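Local coordinates for CELL division control protein 6 (Pyrobaculum aerophilum, PDB 1FNN) that binds ADP with magnesium in an AAA-type ATPase domain and is probably involved in regulating the initiation of DNA replication, at residues T48-P53 / V187-P192; E118-R123 / D153-F158; N35-P40 / E66-K71. One frame throughout, in Å; residues are numbered along the deposited sequence.

Interaction 1: T48-P53 / V187-P192; sequences TLLGRP and VIRFSP
Val-187 opens the pairing by laying CG1 against Leu-50 CD1 at 3.8 Å, while its CA-H points at Thr-48 O. In this parallel sheet of a P-loop AAA+ ATPase, 187-189 is one of the two edge strands, beside the strand that leads into the Walker A loop. Ile-188 is gripped through its backbone, its N giving a hydrogen bond of 2.8 Å to Thr-48 O and its O accepting one of 2.9 Å from Leu-50 N. Its side chain lies alongside Leu-49, CD1 meeting Leu-49 CD2 at 3.7 Å, on the face where Ile-188 packs against helix 23-38 and Leu-49 against helix 57-68. Arg-189 is on the other face with Val-187 and Leu-50; its extended chain carries the guanidinium past Leu-50 CD1 to a salt bridge with Asp-169, Val-187 CG1 lying over one face, toward the rim. Phe-190 N gives the third backbone bond, to Leu-50 O. With CG beside the backbone N (chi1 -67°), its ring lies against Leu-49, CE1 touching CB at 3.7 Å, and also packs on Lys-57 and Thr-55 of the nucleotide-binding loop. Replacing this ring by an alanine is likely to open a gap beside Leu-49 and leave the Lys-57 chain less firmly backed. Beyond Gly-51 and Phe-190 the chains draw apart, and one water spans the opening, accepting from Arg-52 N and donating to Phe-190 O, 2.8 Å from each.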
loop_
_atom_site.group_PDB
_atom_site.type_symbol
_atom_site.label_atom_id
_atom_site.label_comp_id
_atom_site.label_asym_id
_atom_site.label_seq_id
_atom_site.Cartn_x
_atom_site.Cartn_y
_atom_site.Cartn_z
ATOM N N THR A 48 -3.374 4.188 -18.116
ATOM C CA THR A 48 -3.925 3.207 -17.194
ATOM C C THR A 48 -2.865 2.961 -16.137
ATOM O O THR A 48 -1.714 2.800 -16.560
ATOM C CB THR A 48 -4.263 1.871 -17.888
ATOM O OG1 THR A 48 -5.246 2.100 -18.889
ATOM C CG2 THR A 48 -4.825 0.863 -16.903
ATOM N N LEU A 49 -3.207 3.127 -14.872
ATOM C CA LEU A 49 -2.265 2.917 -13.782
ATOM C C LEU A 49 -2.565 1.544 -13.150
ATOM O O LEU A 49 -3.737 1.306 -12.811
ATOM C CB LEU A 49 -2.419 4.006 -12.705
ATOM C CG LEU A 49 -2.419 5.478 -13.174
ATOM C CD1 LEU A 49 -2.371 6.383 -11.940
ATOM C CD2 LEU A 49 -1.287 5.838 -14.134
ATOM N N LEU A 50 -1.572 0.657 -13.063
ATOM C CA LEU A 50 -1.874 -0.703 -12.556
ATOM C C LEU A 50 -0.909 -1.053 -11.442
ATOM O O LEU A 50 0.303 -0.840 -11.504
ATOM C CB LEU A 50 -1.726 -1.760 -13.671
ATOM C CG LEU A 50 -2.605 -1.605 -14.903
ATOM C CD1 LEU A 50 -2.281 -2.682 -15.962
ATOM C CD2 LEU A 50 -4.088 -1.712 -14.521
ATOM N N GLY A 51 -1.470 -1.661 -10.388
ATOM C CA GLY A 51 -0.644 -2.038 -9.247
ATOM C C GLY A 51 -1.562 -2.490 -8.122
ATOM O O GLY A 51 -2.720 -2.036 -8.086
ATOM N N ARG A 52 -0.995 -3.286 -7.206
ATOM C CA ARG A 52 -1.854 -3.763 -6.100
ATOM C C ARG A 52 -2.189 -2.589 -5.164
ATOM O O ARG A 52 -1.602 -1.507 -5.226
ATOM C CB ARG A 52 -1.133 -4.863 -5.312
ATOM C CG ARG A 52 0.168 -4.449 -4.646
ATOM C CD ARG A 52 0.265 -4.911 -3.196
ATOM N NE ARG A 52 -0.989 -4.709 -2.450
ATOM C CZ ARG A 52 -1.223 -5.183 -1.243
ATOM N NH1 ARG A 52 -0.237 -5.891 -0.682
ATOM N NH2 ARG A 52 -2.351 -5.000 -0.573
ATOM N N PRO A 53 -3.013 -2.863 -4.164
ATOM C CA PRO A 53 -3.388 -1.846 -3.181
ATOM C C PRO A 53 -2.174 -1.343 -2.437
ATOM O O PRO A 53 -1.215 -2.053 -2.103
ATOM C CB PRO A 53 -4.403 -2.525 -2.272
ATOM C CG PRO A 53 -4.959 -3.634 -3.110
ATOM C CD PRO A 53 -3.801 -4.107 -3.958
ATOM N N VAL A 187 0.437 2.397 -20.289
ATOM C CA VAL A 187 0.235 1.695 -19.024
ATOM C C VAL A 187 1.374 2.000 -18.087
ATOM O O VAL A 187 2.537 1.856 -18.453
ATOM C CB VAL A 187 0.102 0.165 -19.148
ATOM C CG1 VAL A 187 0.181 -0.506 -17.780
ATOM C CG2 VAL A 187 -1.208 -0.201 -19.835
ATOM N N ILE A 188 1.028 2.521 -16.907
ATOM C CA ILE A 188 2.083 2.853 -15.946
ATOM C C ILE A 188 1.919 1.884 -14.763
ATOM O O ILE A 188 0.792 1.759 -14.250
ATOM C CB ILE A 188 1.915 4.310 -15.471
ATOM C CG1 ILE A 188 1.985 5.310 -16.647
ATOM C CG2 ILE A 188 3.006 4.621 -14.443
ATOM C CD1 ILE A 188 1.712 6.750 -16.148
ATOM N N ARG A 189 2.975 1.154 -14.439
ATOM C CA ARG A 189 2.913 0.089 -13.463
ATOM C C ARG A 189 3.575 0.518 -12.167
ATOM O O ARG A 189 4.550 1.229 -12.161
ATOM C CB ARG A 189 3.670 -1.188 -13.960
ATOM C CG ARG A 189 3.004 -1.693 -15.251
ATOM C CD ARG A 189 3.484 -3.076 -15.716
ATOM N NE ARG A 189 2.709 -3.468 -16.892
ATOM C CZ ARG A 189 1.582 -4.168 -16.827
ATOM N NH1 ARG A 189 1.093 -4.556 -15.653
ATOM N NH2 ARG A 189 0.942 -4.480 -17.948
ATOM N N PHE A 190 2.921 0.166 -11.064
ATOM C CA PHE A 190 3.358 0.532 -9.721
ATOM C C PHE A 190 3.611 -0.811 -8.997
ATOM O O PHE A 190 2.626 -1.515 -8.749
ATOM C CB PHE A 190 2.201 1.249 -8.998
ATOM C CG PHE A 190 1.871 2.585 -9.623
ATOM C CD1 PHE A 190 1.313 2.682 -10.902
ATOM C CD2 PHE A 190 2.135 3.734 -8.886
ATOM C CE1 PHE A 190 1.029 3.950 -11.429
ATOM C CE2 PHE A 190 1.852 4.989 -9.402
ATOM C CZ PHE A 190 1.307 5.057 -10.668
ATOM N N SER A 191 4.869 -1.170 -8.856
ATOM C CA SER A 191 5.153 -2.508 -8.288
ATOM C C SER A 191 5.176 -2.448 -6.768
ATOM O O SER A 191 5.161 -1.361 -6.192
ATOM C CB SER A 191 6.521 -2.947 -8.816
ATOM O OG SER A 191 7.453 -2.212 -8.036
ATOM N N PRO A 192 4.914 -3.587 -6.129
ATOM C CA PRO A 192 4.855 -3.661 -4.676
ATOM C C PRO A 192 6.117 -3.000 -4.148
ATOM O O PRO A 192 7.169 -3.155 -4.786
ATOM C CB PRO A 192 4.805 -5.165 -4.400
ATOM C CG PRO A 192 4.144 -5.719 -5.639
ATOM C CD PRO A 192 4.823 -4.944 -6.766
HETATM O O HOH W 1 1.713 -3.992 -7.728
#

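Interaction 2: E118-R123 / D153-F158; sequences EHLRER and DKLGAF
Arg-121 reaches from the last turn of helix 109-122 along the C-terminal end of helix 152-155. Its CB sits 3.3 Å from Leu-155 O, and CG stays close to the same oxygen at 3.5 Å. With CG anti to the backbone N (chi1 178°) and the chain extended to NE, the side chain runs back past the helix end, and CD comes 3.5 Å from Lys-154 O. NE and CZ pass by that oxygen at 4.0 and 3.8 Å. At the tip NH1 makes a weak hydrogen bond of 2.9 Å to Lys-154 O, bent to 130° at the hydrogen, and lies 3.1 Å from Asp-153 O. Gly-156 N lies over one face of the guanidinium. Gly-156, with its positive phi of 102°, takes the chain out of the helix and on toward strand 160-166, while Leu-155 O takes its hydrogen bond from Arg-159 NE. On the buried side Leu-120 and Leu-155 point the same way, CD1 of Leu-120 touching CD2 of Leu-155 at 3.8 Å. The contact thus joins two peripheral helix ends of the AAA domain, far from the nucleotide. The cation probably gains some stability from the negative end of this short helix, beyond the weak bond to Lys-154 O.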
loop_
_atom_site.group_PDB
_atom_site.type_symbol
_atom_site.label_atom_id
_atom_site.label_comp_id
_atom_site.label_asym_id
_atom_site.label_seq_id
_atom_site.Cartn_x
_atom_site.Cartn_y
_atom_site.Cartn_z
ATOM N N GLU A 118 -22.600 18.665 -24.403
ATOM C CA GLU A 118 -23.015 20.064 -24.647
ATOM C C GLU A 118 -22.337 21.051 -23.714
ATOM O O GLU A 118 -21.765 22.113 -24.080
ATOM C CB GLU A 118 -24.551 20.117 -24.441
ATOM C CG GLU A 118 -25.074 21.556 -24.576
ATOM C CD GLU A 118 -26.458 21.670 -23.957
ATOM O OE1 GLU A 118 -27.367 20.918 -24.363
ATOM O OE2 GLU A 118 -26.659 22.510 -23.057
ATOM N N HIS A 119 -22.336 20.703 -22.420
ATOM C CA HIS A 119 -21.683 21.603 -21.449
ATOM C C HIS A 119 -20.194 21.740 -21.715
ATOM O O HIS A 119 -19.671 22.865 -21.738
ATOM C CB HIS A 119 -21.966 21.138 -20.017
ATOM C CG HIS A 119 -23.220 21.715 -19.434
ATOM N ND1 HIS A 119 -23.199 22.796 -18.570
ATOM C CD2 HIS A 119 -24.525 21.359 -19.592
ATOM C CE1 HIS A 119 -24.448 23.078 -18.224
ATOM N NE2 HIS A 119 -25.265 22.227 -18.826
ATOM N N LEU A 120 -19.487 20.631 -22.019
ATOM C CA LEU A 120 -18.037 20.723 -22.289
ATOM C C LEU A 120 -17.738 21.615 -23.485
ATOM O O LEU A 120 -16.858 22.467 -23.529
ATOM C CB LEU A 120 -17.481 19.305 -22.533
ATOM C CG LEU A 120 -17.373 18.359 -21.323
ATOM C CD1 LEU A 120 -16.941 16.960 -21.773
ATOM C CD2 LEU A 120 -16.421 18.908 -20.258
ATOM N N ARG A 121 -18.559 21.445 -24.528
ATOM C CA ARG A 121 -18.465 22.223 -25.756
ATOM C C ARG A 121 -18.899 23.670 -25.598
ATOM O O ARG A 121 -18.092 24.576 -25.851
ATOM C CB ARG A 121 -19.343 21.581 -26.842
ATOM C CG ARG A 121 -19.338 22.363 -28.151
ATOM C CD ARG A 121 -20.142 21.628 -29.228
ATOM N NE ARG A 121 -19.682 22.105 -30.522
ATOM C CZ ARG A 121 -19.563 21.428 -31.652
ATOM N NH1 ARG A 121 -19.874 20.143 -31.744
ATOM N NH2 ARG A 121 -19.116 22.083 -32.720
ATOM N N GLU A 122 -20.103 23.905 -25.081
ATOM C CA GLU A 122 -20.611 25.286 -25.027
ATOM C C GLU A 122 -19.958 26.160 -23.992
ATOM O O GLU A 122 -20.008 27.396 -24.049
ATOM C CB GLU A 122 -22.133 25.222 -24.783
ATOM C CG GLU A 122 -22.851 24.424 -25.871
ATOM C CD GLU A 122 -22.489 24.812 -27.292
ATOM O OE1 GLU A 122 -21.909 25.906 -27.485
ATOM O OE2 GLU A 122 -22.775 24.037 -28.233
ATOM N N ARG A 123 -19.377 25.535 -22.954
ATOM C CA ARG A 123 -18.680 26.321 -21.932
ATOM C C ARG A 123 -17.185 26.259 -22.223
ATOM O O ARG A 123 -16.420 26.795 -21.430
ATOM C CB ARG A 123 -19.065 25.824 -20.538
ATOM C CG ARG A 123 -20.455 26.253 -20.065
ATOM C CD ARG A 123 -21.001 25.436 -18.913
ATOM N NE ARG A 123 -20.139 25.394 -17.737
ATOM C CZ ARG A 123 -20.138 24.476 -16.793
ATOM N NH1 ARG A 123 -19.271 24.598 -15.778
ATOM N NH2 ARG A 123 -20.957 23.432 -16.807
ATOM N N ASP A 153 -15.143 15.848 -32.726
ATOM C CA ASP A 153 -16.007 16.692 -33.548
ATOM C C ASP A 153 -17.274 17.047 -32.786
ATOM O O ASP A 153 -17.645 18.221 -32.814
ATOM C CB ASP A 153 -16.368 16.080 -34.906
ATOM C CG ASP A 153 -15.128 15.942 -35.768
ATOM O OD1 ASP A 153 -14.263 16.844 -35.743
ATOM O OD2 ASP A 153 -15.020 14.926 -36.469
ATOM N N LYS A 154 -17.806 16.096 -32.027
ATOM C CA LYS A 154 -18.936 16.416 -31.155
ATOM C C LYS A 154 -18.496 17.292 -29.989
ATOM O O LYS A 154 -19.195 18.242 -29.631
ATOM C CB LYS A 154 -19.577 15.155 -30.613
ATOM C CG LYS A 154 -20.400 14.356 -31.605
ATOM C CD LYS A 154 -20.653 12.957 -31.047
ATOM C CE LYS A 154 -21.552 12.165 -31.984
ATOM N NZ LYS A 154 -21.084 12.252 -33.401
ATOM N N LEU A 155 -17.276 17.069 -29.463
ATOM C CA LEU A 155 -16.835 17.906 -28.341
ATOM C C LEU A 155 -16.420 19.298 -28.780
ATOM O O LEU A 155 -16.498 20.250 -27.985
ATOM C CB LEU A 155 -15.701 17.181 -27.605
ATOM C CG LEU A 155 -16.188 15.976 -26.798
ATOM C CD1 LEU A 155 -15.031 15.018 -26.514
ATOM C CD2 LEU A 155 -16.829 16.461 -25.493
ATOM N N GLY A 156 -15.841 19.413 -29.986
ATOM C CA GLY A 156 -15.266 20.674 -30.432
ATOM C C GLY A 156 -13.754 20.718 -30.331
ATOM O O GLY A 156 -13.077 21.579 -30.906
ATOM N N ALA A 157 -13.195 19.806 -29.530
ATOM C CA ALA A 157 -11.753 19.704 -29.346
ATOM C C ALA A 157 -11.475 18.379 -28.652
ATOM O O ALA A 157 -12.456 17.671 -28.361
ATOM C CB ALA A 157 -11.215 20.846 -28.492
ATOM N N PHE A 158 -10.210 18.023 -28.405
ATOM C CA PHE A 158 -10.048 16.773 -27.583
ATOM C C PHE A 158 -10.191 17.300 -26.156
ATOM O O PHE A 158 -9.191 17.703 -25.549
ATOM C CB PHE A 158 -8.694 16.173 -27.922
ATOM C CG PHE A 158 -8.723 15.407 -29.218
ATOM C CD1 PHE A 158 -8.105 15.916 -30.340
ATOM C CD2 PHE A 158 -9.371 14.185 -29.290
ATOM C CE1 PHE A 158 -8.121 15.221 -31.545
ATOM C CE2 PHE A 158 -9.389 13.495 -30.487
ATOM C CZ PHE A 158 -8.768 14.008 -31.612
#

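Interaction 3: N35-P40 / E66-K71; sequences NWLRNP and ELYKDK
Leu-37 presses CD1 onto one face of the Tyr-68 ring, and this is the tight half of the contact. The methyl stands 4.0 Å from the ring centroid and 24° off its normal, a CH-pi contact displaced toward the CG end, where the separation from Tyr-68 CG is 3.7 Å. Leu-37 CB adds a second touch at Tyr-68 CD1, and the two side chains cross at about a right angle. Both residues are buried.

Helix 23-38 precedes the first strand of the P-loop AAA domain, and helix 57-68 is the one that starts at the Walker A lysine; here their C-terminal ends meet, well away from the nucleotide. A type I beta turn from Tyr-68 to Lys-71 brings Lys-71 back past the ring.

Toward solvent the packing gives way to longer, polar side chains. Arg-38 bends at chi3 (-75°), which brings NH1 to the edge of the ring, 2.9 Å from Tyr-68 OH; the hydrogen bond it gives is well short of straight, and the hydroxyl lies tilted from the guanidinium plane. The hydroxyl's stronger partner is Asp-30. NH2 of Arg-38 makes a much straighter bond of 3.0 Å to Asn-35 OD1, which lies in the guanidinium plane and would steady its rotation, though the N-H comes from above the carbonyl plane. On the ring face opposite Leu-37 lies Lys-71 NZ, tethered 2.8 Å from Leu-67 O.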
loop_
_atom_site.group_PDB
_atom_site.type_symbol
_atom_site.label_atom_id
_atom_site.label_comp_id
_atom_site.label_asym_id
_atom_site.label_seq_id
_atom_site.Cartn_x
_atom_site.Cartn_y
_atom_site.Cartn_z
ATOM N N ASN A 35 1.850 18.314 -21.626
ATOM C CA ASN A 35 1.619 19.198 -22.775
ATOM C C ASN A 35 0.134 19.546 -22.889
ATOM O O ASN A 35 -0.230 20.684 -23.169
ATOM C CB ASN A 35 2.114 18.559 -24.074
ATOM C CG ASN A 35 3.632 18.641 -24.192
ATOM O OD1 ASN A 35 4.272 19.456 -23.522
ATOM N ND2 ASN A 35 4.197 17.792 -25.048
ATOM N N TRP A 36 -0.717 18.529 -22.788
ATOM C CA TRP A 36 -2.158 18.757 -22.858
ATOM C C TRP A 36 -2.664 19.642 -21.721
ATOM O O TRP A 36 -3.442 20.561 -22.018
ATOM C CB TRP A 36 -2.924 17.476 -22.897
ATOM C CG TRP A 36 -4.407 17.478 -23.129
ATOM C CD1 TRP A 36 -5.016 17.314 -24.328
ATOM C CD2 TRP A 36 -5.476 17.643 -22.173
ATOM N NE1 TRP A 36 -6.379 17.368 -24.178
ATOM C CE2 TRP A 36 -6.695 17.568 -22.879
ATOM C CE3 TRP A 36 -5.503 17.849 -20.791
ATOM C CZ2 TRP A 36 -7.939 17.685 -22.267
ATOM C CZ3 TRP A 36 -6.745 17.967 -20.181
ATOM C CH2 TRP A 36 -7.928 17.889 -20.894
ATOM N N LEU A 37 -2.133 19.474 -20.495
ATOM C CA LEU A 37 -2.583 20.378 -19.421
ATOM C C LEU A 37 -2.187 21.834 -19.686
ATOM O O LEU A 37 -2.895 22.795 -19.294
ATOM C CB LEU A 37 -2.008 19.865 -18.091
ATOM C CG LEU A 37 -2.684 18.546 -17.609
ATOM C CD1 LEU A 37 -1.928 18.009 -16.379
ATOM C CD2 LEU A 37 -4.144 18.821 -17.268
ATOM N N ARG A 38 -0.994 22.022 -20.249
ATOM C CA ARG A 38 -0.544 23.404 -20.563
ATOM C C ARG A 38 -1.371 23.995 -21.706
ATOM O O ARG A 38 -1.606 25.208 -21.727
ATOM C CB ARG A 38 0.947 23.438 -20.867
ATOM C CG ARG A 38 1.864 23.320 -19.647
ATOM C CD ARG A 38 3.345 23.458 -20.056
ATOM N NE ARG A 38 3.751 22.189 -20.716
ATOM C CZ ARG A 38 4.205 21.150 -19.997
ATOM N NH1 ARG A 38 4.317 21.213 -18.678
ATOM N NH2 ARG A 38 4.566 20.013 -20.589
ATOM N N ASN A 39 -1.732 23.240 -22.728
ATOM C CA ASN A 39 -2.479 23.649 -23.894
ATOM C C ASN A 39 -3.396 22.546 -24.378
ATOM O O ASN A 39 -3.210 21.856 -25.397
ATOM C CB ASN A 39 -1.590 24.018 -25.096
ATOM C CG ASN A 39 -0.666 25.193 -24.872
ATOM O OD1 ASN A 39 -1.103 26.304 -24.553
ATOM N ND2 ASN A 39 0.633 24.957 -25.034
ATOM N N PRO A 40 -4.554 22.393 -23.737
ATOM C CA PRO A 40 -5.454 21.299 -23.989
ATOM C C PRO A 40 -6.234 21.323 -25.283
ATOM O O PRO A 40 -6.558 22.381 -25.825
ATOM C CB PRO A 40 -6.496 21.379 -22.856
ATOM C CG PRO A 40 -6.421 22.813 -22.404
ATOM C CD PRO A 40 -4.959 23.183 -22.540
ATOM N N GLU A 66 -1.410 18.338 -8.227
ATOM C CA GLU A 66 -0.884 19.356 -7.360
ATOM C C GLU A 66 0.173 20.170 -8.125
ATOM O O GLU A 66 0.132 21.412 -8.023
ATOM C CB GLU A 66 -0.276 18.745 -6.097
ATOM C CG GLU A 66 0.274 19.687 -5.044
ATOM C CD GLU A 66 0.923 18.760 -3.987
ATOM O OE1 GLU A 66 0.223 18.031 -3.272
ATOM O OE2 GLU A 66 2.142 18.818 -3.938
ATOM N N LEU A 67 0.972 19.536 -8.970
ATOM C CA LEU A 67 1.992 20.286 -9.694
ATOM C C LEU A 67 1.415 21.142 -10.827
ATOM O O LEU A 67 2.115 22.005 -11.333
ATOM C CB LEU A 67 3.013 19.313 -10.267
ATOM C CG LEU A 67 3.793 18.514 -9.213
ATOM C CD1 LEU A 67 4.642 17.424 -9.843
ATOM C CD2 LEU A 67 4.636 19.447 -8.349
ATOM N N TYR A 68 0.246 20.796 -11.354
ATOM C CA TYR A 68 -0.327 21.458 -12.513
ATOM C C TYR A 68 -1.530 22.334 -12.199
ATOM O O TYR A 68 -1.937 23.132 -13.044
ATOM C CB TYR A 68 -0.794 20.416 -13.546
ATOM C CG TYR A 68 0.394 20.041 -14.416
ATOM C CD1 TYR A 68 0.710 20.801 -15.531
ATOM C CD2 TYR A 68 1.189 18.941 -14.110
ATOM C CE1 TYR A 68 1.789 20.485 -16.339
ATOM C CE2 TYR A 68 2.280 18.608 -14.905
ATOM C CZ TYR A 68 2.570 19.380 -16.012
ATOM O OH TYR A 68 3.644 19.055 -16.805
ATOM N N LYS A 69 -2.002 22.297 -10.978
ATOM C CA LYS A 69 -3.232 22.876 -10.485
ATOM C C LYS A 69 -3.343 24.376 -10.865
ATOM O O LYS A 69 -4.395 24.856 -11.286
ATOM C CB LYS A 69 -3.106 22.881 -8.951
ATOM C CG LYS A 69 -4.182 22.299 -8.111
ATOM C CD LYS A 69 -4.098 22.641 -6.639
ATOM C CE LYS A 69 -2.725 22.774 -6.028
ATOM N NZ LYS A 69 -2.835 23.173 -4.592
ATOM N N ASP A 70 -2.241 25.088 -10.730
ATOM C CA ASP A 70 -2.318 26.539 -10.986
ATOM C C ASP A 70 -1.863 26.916 -12.376
ATOM O O ASP A 70 -1.615 28.089 -12.636
ATOM C CB ASP A 70 -1.510 27.252 -9.886
ATOM C CG ASP A 70 -2.222 27.021 -8.555
ATOM O OD1 ASP A 70 -3.438 27.280 -8.497
ATOM O OD2 ASP A 70 -1.574 26.583 -7.588
ATOM N N LYS A 71 -1.535 25.934 -13.216
ATOM C CA LYS A 71 -0.936 26.104 -14.515
ATOM C C LYS A 71 -1.784 25.509 -15.628
ATOM O O LYS A 71 -1.268 25.226 -16.718
ATOM C CB LYS A 71 0.423 25.384 -14.584
ATOM C CG LYS A 71 1.288 25.509 -13.363
ATOM C CD LYS A 71 2.773 25.342 -13.571
ATOM C CE LYS A 71 3.156 24.123 -14.372
ATOM N NZ LYS A 71 2.439 22.895 -13.943
#

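Overall arrangement
Interaction 1 is the core contact, two neighbouring strands held by regular backbone bonds beside the nucleotide site; interactions 2 and 3 are partly buried and join helix ends, so side chains do most of the work. The strand of 48-53 lies between the two helices of interaction 3 in sequence, linking 35-40 and 66-71 to the same P-loop unit although the centres are about 23 Å apart. Interaction 2 falls within the chain closed by interaction 1, about 31 Å away between centres. Interactions 2 and 3 touch directly: Trp-36 NE1 probably hydrogen-bonds to Phe-158 O at 3.1 Å. Each adds an exposed arginine, bonded to a phenol in interaction 3 and only weakly to a carbonyl in interaction 2.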